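Local coordinates for protein mandelate racemase/muconate lactonizing enzyme (Jannaschia sp., PDB 4J3Z) that belongs to the mandelate racemase/muconate lactonizing enzyme family of the enolase superfamily and is probably an isomerase of unestablished substrate, at residues D[146-151]-D[189-194]; D[214-219]-D[236-241]. All blocks are in the same frame, centred on the assembly; numbering follows the deposited sequence.

Contact 1: D[146-151]-D[189-194]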
ATOM      1  N   SER D 146     -32.094 -26.223 -16.697  1.00 32.50           N
ATOM      2  CA  SER D 146     -33.500 -25.952 -16.382  1.00 31.66           C
ATOM      3  C   SER D 146     -33.732 -25.231 -15.046  1.00 30.45           C
ATOM      4  O   SER D 146     -33.677 -25.852 -13.986  1.00 30.90           O
ATOM      5  CB  SER D 146     -34.324 -27.243 -16.463  1.00 30.16           C
ATOM      6  OG  SER D 146     -35.691 -26.982 -16.207  1.00 30.30           O
ATOM      7  N   PRO D 147     -34.017 -23.917 -15.102  1.00 30.10           N
ATOM      8  CA  PRO D 147     -34.316 -23.094 -13.909  1.00 29.26           C
ATOM      9  C   PRO D 147     -35.600 -23.512 -13.175  1.00 29.21           C
ATOM     10  O   PRO D 147     -35.715 -23.340 -11.963  1.00 29.88           O
ATOM     11  CB  PRO D 147     -34.481 -21.681 -14.486  1.00 28.00           C
ATOM     12  CG  PRO D 147     -33.851 -21.723 -15.840  1.00 27.39           C
ATOM     13  CD  PRO D 147     -34.032 -23.113 -16.340  1.00 29.09           C
ATOM     14  N   GLU D 148     -36.557 -24.059 -13.908  1.00 28.99           N
ATOM     15  CA  GLU D 148     -37.800 -24.552 -13.314  1.00 28.05           C
ATOM     16  C   GLU D 148     -37.575 -25.890 -12.596  1.00 26.04           C
ATOM     17  O   GLU D 148     -38.033 -26.087 -11.470  1.00 26.06           O
ATOM     18  CB  GLU D 148     -38.889 -24.667 -14.386  1.00 28.93           C
ATOM     19  CG  GLU D 148     -39.095 -23.415 -15.244  1.00 29.41           C
ATOM     20  CD  GLU D 148     -37.899 -23.083 -16.140  1.00 31.17           C
ATOM     21  OE1 GLU D 148     -37.203 -24.029 -16.574  1.00 32.22           O
ATOM     22  OE2 GLU D 148     -37.641 -21.877 -16.407  1.00 30.80           O
ATOM     23  N   MET D 149     -36.855 -26.800 -13.244  1.00 25.94           N
ATOM     24  CA  MET D 149     -36.524 -28.098 -12.647  1.00 26.44           C
ATOM     25  C   MET D 149     -35.604 -27.952 -11.426  1.00 26.14           C
ATOM     26  O   MET D 149     -35.731 -28.698 -10.458  1.00 25.94           O
ATOM     27  CB  MET D 149     -35.899 -29.025 -13.691  1.00 27.22           C
ATOM     28  CG  MET D 149     -36.854 -29.406 -14.808  1.00 30.17           C
ATOM     29  SD  MET D 149     -36.145 -30.509 -16.044  1.00 32.22           S
ATOM     30  CE  MET D 149     -37.082 -29.984 -17.474  1.00 32.93           C
ATOM     31  N   ALA D 150     -34.684 -26.988 -11.483  1.00 25.34           N
ATOM     32  CA  ALA D 150     -33.815 -26.675 -10.355  1.00 24.97           C
ATOM     33  C   ALA D 150     -34.594 -26.049  -9.192  1.00 25.08           C
ATOM     34  O   ALA D 150     -34.291 -26.321  -8.027  1.00 25.38           O
ATOM     35  CB  ALA D 150     -32.669 -25.774 -10.798  1.00 25.54           C
ATOM     36  N   ALA D 151     -35.595 -25.221  -9.506  1.00 24.72           N
ATOM     37  CA  ALA D 151     -36.527 -24.709  -8.491  1.00 25.36           C
ATOM     38  C   ALA D 151     -37.318 -25.827  -7.802  1.00 26.29           C
ATOM     39  O   ALA D 151     -37.396 -25.867  -6.574  1.00 28.83           O
ATOM     40  CB  ALA D 151     -37.478 -23.674  -9.092  1.00 25.46           C
ATOM     41  N   SER D 189     -27.447 -18.225 -15.447  1.00 23.60           N
ATOM     42  CA  SER D 189     -27.115 -18.017 -14.025  1.00 23.67           C
ATOM     43  C   SER D 189     -28.159 -17.199 -13.263  1.00 23.67           C
ATOM     44  O   SER D 189     -28.566 -17.577 -12.162  1.00 23.45           O
ATOM     45  CB  SER D 189     -25.747 -17.337 -13.878  1.00 24.14           C
ATOM     46  OG  SER D 189     -24.734 -18.039 -14.575  1.00 23.78           O
ATOM     47  N   ALA D 190     -28.567 -16.070 -13.841  1.00 24.63           N
ATOM     48  CA  ALA D 190     -29.625 -15.228 -13.252  1.00 25.02           C
ATOM     49  C   ALA D 190     -30.996 -15.923 -13.249  1.00 25.78           C
ATOM     50  O   ALA D 190     -31.669 -15.974 -12.213  1.00 26.52           O
ATOM     51  CB  ALA D 190     -29.698 -13.880 -13.962  1.00 24.58           C
ATOM     52  N   ARG D 191     -31.403 -16.469 -14.392  1.00 26.17           N
ATOM     53  CA  ARG D 191     -32.664 -17.232 -14.476  1.00 26.41           C
ATOM     54  C   ARG D 191     -32.714 -18.333 -13.423  1.00 26.51           C
ATOM     55  O   ARG D 191     -33.733 -18.506 -12.746  1.00 26.72           O
ATOM     56  CB  ARG D 191     -32.860 -17.831 -15.874  1.00 26.85           C
ATOM     57  CG  ARG D 191     -33.487 -16.881 -16.887  1.00 27.88           C
ATOM     58  CD  ARG D 191     -33.528 -17.493 -18.294  1.00 29.34           C
ATOM     59  NE  ARG D 191     -34.032 -18.874 -18.308  1.00 29.02           N
ATOM     60  CZ  ARG D 191     -33.840 -19.742 -19.305  1.00 29.42           C
ATOM     61  NH1 ARG D 191     -33.161 -19.389 -20.397  1.00 28.70           N
ATOM     62  NH2 ARG D 191     -34.326 -20.976 -19.213  1.00 28.98           N
ATOM     63  N   PHE D 192     -31.599 -19.054 -13.270  1.00 26.99           N
ATOM     64  CA  PHE D 192     -31.441 -20.056 -12.210  1.00 26.22           C
ATOM     65  C   PHE D 192     -31.611 -19.481 -10.813  1.00 27.79           C
ATOM     66  O   PHE D 192     -32.350 -20.044 -10.001  1.00 29.34           O
ATOM     67  CB  PHE D 192     -30.089 -20.747 -12.316  1.00 25.85           C
ATOM     68  CG  PHE D 192     -30.147 -22.117 -12.933  1.00 25.45           C
ATOM     69  CD1 PHE D 192     -30.459 -22.281 -14.283  1.00 25.90           C
ATOM     70  CD2 PHE D 192     -29.871 -23.241 -12.171  1.00 24.25           C
ATOM     71  CE1 PHE D 192     -30.502 -23.543 -14.851  1.00 25.56           C
ATOM     72  CE2 PHE D 192     -29.903 -24.500 -12.737  1.00 24.47           C
ATOM     73  CZ  PHE D 192     -30.224 -24.653 -14.077  1.00 25.08           C
ATOM     74  N   CYS D 193     -30.937 -18.365 -10.531  1.00 27.74           N
ATOM     75  CA  CYS D 193     -31.059 -17.701  -9.218  1.00 27.64           C
ATOM     76  C   CYS D 193     -32.467 -17.165  -8.943  1.00 28.46           C
ATOM     77  O   CYS D 193     -32.955 -17.264  -7.817  1.00 30.23           O
ATOM     78  CB  CYS D 193     -30.045 -16.555  -9.078  1.00 26.04           C
ATOM     79  SG  CYS D 193     -28.347 -17.037  -8.711  1.00 24.96           S
ATOM     80  N   ALA D 194     -33.104 -16.577  -9.955  1.00 27.89           N
ATOM     81  CA  ALA D 194     -34.472 -16.034  -9.809  1.00 28.59           C
ATOM     82  C   ALA D 194     -35.504 -17.101  -9.457  1.00 30.12           C
ATOM     83  O   ALA D 194     -36.306 -16.905  -8.541  1.00 31.78           O
ATOM     84  CB  ALA D 194     -34.903 -15.281 -11.065  1.00 27.09           C
TER

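Contact 2: D[214-219]-D[236-241]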
ATOM      1  N   PHE D 214     -13.684 -18.941 -15.218  1.00 31.21           N
ATOM      2  CA  PHE D 214     -13.658 -17.567 -15.709  1.00 28.83           C
ATOM      3  C   PHE D 214     -12.502 -16.699 -15.261  1.00 27.32           C
ATOM      4  O   PHE D 214     -12.006 -16.831 -14.153  1.00 28.29           O
ATOM      5  CB  PHE D 214     -14.975 -16.858 -15.389  1.00 28.92           C
ATOM      6  CG  PHE D 214     -16.194 -17.598 -15.855  1.00 27.37           C
ATOM      7  CD1 PHE D 214     -16.347 -17.957 -17.194  1.00 26.98           C
ATOM      8  CD2 PHE D 214     -17.199 -17.925 -14.958  1.00 26.21           C
ATOM      9  CE1 PHE D 214     -17.481 -18.635 -17.623  1.00 26.34           C
ATOM     10  CE2 PHE D 214     -18.330 -18.609 -15.382  1.00 25.62           C
ATOM     11  CZ  PHE D 214     -18.472 -18.960 -16.713  1.00 25.73           C
ATOM     12  N   ALA D 215     -12.087 -15.812 -16.155  1.00 26.51           N
ATOM     13  CA  ALA D 215     -11.075 -14.808 -15.887  1.00 25.01           C
ATOM     14  C   ALA D 215     -11.640 -13.751 -14.937  1.00 24.82           C
ATOM     15  O   ALA D 215     -12.814 -13.415 -15.041  1.00 26.00           O
ATOM     16  CB  ALA D 215     -10.658 -14.167 -17.203  1.00 24.98           C
ATOM     17  N   PRO D 216     -10.814 -13.212 -14.018  1.00 24.78           N
ATOM     18  CA  PRO D 216     -11.318 -12.314 -12.969  1.00 24.13           C
ATOM     19  C   PRO D 216     -12.333 -11.265 -13.435  1.00 23.65           C
ATOM     20  O   PRO D 216     -13.350 -11.090 -12.784  1.00 23.36           O
ATOM     21  CB  PRO D 216     -10.041 -11.660 -12.407  1.00 23.28           C
ATOM     22  CG  PRO D 216      -8.928 -12.082 -13.326  1.00 23.28           C
ATOM     23  CD  PRO D 216      -9.357 -13.402 -13.881  1.00 24.12           C
ATOM     24  N   ALA D 217     -12.045 -10.588 -14.545  1.00 24.15           N
ATOM     25  CA  ALA D 217     -12.942  -9.599 -15.165  1.00 23.96           C
ATOM     26  C   ALA D 217     -14.301 -10.178 -15.541  1.00 24.44           C
ATOM     27  O   ALA D 217     -15.338  -9.493 -15.441  1.00 23.84           O
ATOM     28  CB  ALA D 217     -12.285  -9.016 -16.409  1.00 23.82           C
ATOM     29  N   GLY D 218     -14.287 -11.428 -16.005  1.00 24.50           N
ATOM     30  CA  GLY D 218     -15.502 -12.132 -16.376  1.00 24.25           C
ATOM     31  C   GLY D 218     -16.354 -12.391 -15.156  1.00 23.95           C
ATOM     32  O   GLY D 218     -17.549 -12.059 -15.128  1.00 23.22           O
ATOM     33  N   ALA D 219     -15.715 -12.968 -14.138  1.00 24.40           N
ATOM     34  CA  ALA D 219     -16.353 -13.290 -12.863  1.00 24.34           C
ATOM     35  C   ALA D 219     -17.171 -12.127 -12.286  1.00 24.36           C
ATOM     36  O   ALA D 219     -18.252 -12.331 -11.726  1.00 24.71           O
ATOM     37  CB  ALA D 219     -15.309 -13.753 -11.864  1.00 24.08           C
ATOM     38  N   GLU D 236     -15.189 -20.241  -6.222  1.00 26.49           N
ATOM     39  CA  GLU D 236     -14.197 -20.575  -7.243  1.00 26.38           C
ATOM     40  C   GLU D 236     -14.418 -19.850  -8.535  1.00 26.15           C
ATOM     41  O   GLU D 236     -14.631 -20.426  -9.555  1.00 26.34           O
ATOM     42  CB  GLU D 236     -14.009 -22.097  -7.436  1.00 26.68           C
ATOM     43  CG  GLU D 236     -13.177 -22.795  -6.376  1.00 27.37           C
ATOM     44  CD  GLU D 236     -12.350 -23.928  -6.918  1.00 28.70           C
ATOM     45  OE1 GLU D 236     -12.894 -24.718  -7.668  1.00 29.61           O
ATOM     46  OE2 GLU D 236     -11.167 -24.038  -6.628  1.00 28.84           O
ATOM     47  N   PRO D 237     -14.420 -18.548  -8.424  1.00 25.81           N
ATOM     48  CA  PRO D 237     -14.736 -17.677  -9.549  1.00 25.38           C
ATOM     49  C   PRO D 237     -13.688 -17.733 -10.653  1.00 26.62           C
ATOM     50  O   PRO D 237     -14.014 -17.624 -11.847  1.00 26.40           O
ATOM     51  CB  PRO D 237     -14.723 -16.274  -8.923  1.00 24.91           C
ATOM     52  CG  PRO D 237     -13.846 -16.385  -7.733  1.00 25.02           C
ATOM     53  CD  PRO D 237     -14.050 -17.782  -7.216  1.00 25.81           C
ATOM     54  N   ILE D 238     -12.431 -17.872 -10.243  1.00 26.94           N
ATOM     55  CA  ILE D 238     -11.309 -17.803 -11.167  1.00 26.99           C
ATOM     56  C   ILE D 238     -10.384 -19.002 -10.925  1.00 27.44           C
ATOM     57  O   ILE D 238     -10.459 -19.618  -9.861  1.00 27.81           O
ATOM     58  CB  ILE D 238     -10.560 -16.455 -11.040  1.00 26.46           C
ATOM     59  CG1 ILE D 238      -9.913 -16.309  -9.666  1.00 25.94           C
ATOM     60  CG2 ILE D 238     -11.499 -15.282 -11.309  1.00 25.94           C
ATOM     61  CD1 ILE D 238      -8.821 -15.269  -9.647  1.00 25.35           C
ATOM     62  N   PRO D 239      -9.537 -19.358 -11.915  1.00 27.46           N
ATOM     63  CA  PRO D 239      -8.702 -20.547 -11.733  1.00 26.98           C
ATOM     64  C   PRO D 239      -7.884 -20.455 -10.448  1.00 27.37           C
ATOM     65  O   PRO D 239      -7.440 -19.360 -10.085  1.00 28.30           O
ATOM     66  CB  PRO D 239      -7.776 -20.533 -12.959  1.00 27.26           C
ATOM     67  CG  PRO D 239      -8.451 -19.681 -13.966  1.00 27.29           C
ATOM     68  CD  PRO D 239      -9.262 -18.672 -13.198  1.00 27.65           C
ATOM     69  N   PRO D 240      -7.688 -21.597  -9.756  1.00 26.55           N
ATOM     70  CA  PRO D 240      -7.013 -21.640  -8.455  1.00 25.82           C
ATOM     71  C   PRO D 240      -5.541 -21.235  -8.501  1.00 25.99           C
ATOM     72  O   PRO D 240      -4.934 -21.019  -7.438  1.00 25.38           O
ATOM     73  CB  PRO D 240      -7.129 -23.111  -8.048  1.00 25.87           C
ATOM     74  CG  PRO D 240      -7.252 -23.843  -9.332  1.00 26.39           C
ATOM     75  CD  PRO D 240      -8.069 -22.946 -10.218  1.00 26.41           C
ATOM     76  N   ASP D 241      -4.985 -21.144  -9.716  1.00 25.71           N
ATOM     77  CA  ASP D 241      -3.593 -20.761  -9.949  1.00 24.60           C
ATOM     78  C   ASP D 241      -3.406 -19.250  -9.979  1.00 25.10           C
ATOM     79  O   ASP D 241      -2.307 -18.761 -10.257  1.00 25.86           O
ATOM     80  CB  ASP D 241      -3.068 -21.390 -11.260  1.00 25.64           C
ATOM     81  CG  ASP D 241      -3.677 -20.755 -12.531  1.00 26.52           C
ATOM     82  OD1 ASP D 241      -4.518 -19.831 -12.428  1.00 27.50           O
ATOM     83  OD2 ASP D 241      -3.311 -21.185 -13.646  1.00 25.02           O
TER

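Contact 1: D[146-151]-D[189-194]
Phe192 lays its ring against Ser146, Pro147 and Ala150, at the first turn of helix 147-159. Its CB leaves helix 183-200 at a slant, and a chi1 of -102°, well off a staggered value, brings the ring closer to the neighbouring helix. Along one side of the ring, CD1 meets Pro147 CG at 3.8 Å and CE1 meets Pro147 N at 3.5 Å. On the other side, CE2 lies 3.6 Å from Ala150 CB, where a lone methyl leaves room for an aromatic ring. At the tip, Ser146 N comes in at the edge, near the ring plane, against CZ. Pro147 CA sits over one face, displaced toward the rim, in a CH-pi contact 4.2 Å from the centroid. Proline suits this first helical turn, where no backbone N-H is needed, while Ser146 caps the helix by accepting from Met149 N. Arg191 bends at chi3 and lays NH2 3.5 Å from Pro147 CG. Phe192 also touches Pro169, and Cys193 faces Ile226 of helix 216-226. Helices 147-159 and 183-200, with strand 164-167 between them in sequence, pack at 34°, segment axes 8.7 Å apart, as successive helices around the beta/alpha barrel.

Contact 2: D[214-219]-D[236-241]
Phe214 turns its carbonyl oxygen, rather than its ring, to the loop 236-241. That oxygen receives a CA-H...O contact from Ile238, with CA and O 3.2 Å apart and an angle of 149° at the hydrogen. Pro239 CD touches the same oxygen at 3.4 Å; CA and CD, both next to a nitrogen, offer polarised C-H groups to it, while Ile238 CG2 only packs alongside. Pro237 O is 3.2 Å from Phe214 O, but both are acceptors, so the pair is not a hydrogen bond. The ring itself, with CG anti to the carbonyl carbon (chi1 -53°), leads away from the loop and meets His179 with the two planes nearly perpendicular. Ala215 follows at the N-cap position, its own oxygen accepting from Ala219 N. Pro216 opens the helix, where its missing N-H costs nothing, and its CA lies 3.4 Å from Ile238 CG2. Beta-branching suits Ile238: with CG1 between the backbone N and the carbonyl carbon (chi1 65°), CG2 stands beside the N and reaches Phe214 O and Pro216. One turn on, Ala219 points its small methyl at the loop and meets Pro237 CB at 3.9 Å. Leu246 of helix 246-252 packs on both Pro237 and Ile238. Here the loop leaving strand 205-209 and the start of helix 216-226 pack against the loop leaving the next parallel strand, 233-235: neighbouring beta-alpha units meeting at the strand C-terminal end of the modified TIM barrel characteristic of the enolase superfamily, the end where the active site lies in this superfamily.

How the contacts relate
Contact 1 is complete before contact 2 begins along the chain, and all four segments belong to the enolase C-terminal-like barrel domain. Their centres lie 22 Å apart and their nearest atoms about 6 Å, without touching. Strand 205-209 follows helix 183-200 of contact 1 and leads to helix 216-226 of contact 2. That last helix also packs on Ser189 and Cys193 of helix 183-200, so it joins the two places. Contact 1 thus belongs to the helical layer of the barrel, whereas contact 2 lies near the C-terminal ends of its strands and alone borders other subunits: the backbone O of Asp241 is hydrogen-bonded to Thr267 OG1 of a second subunit, and Pro216 packs on Gly304 of a third.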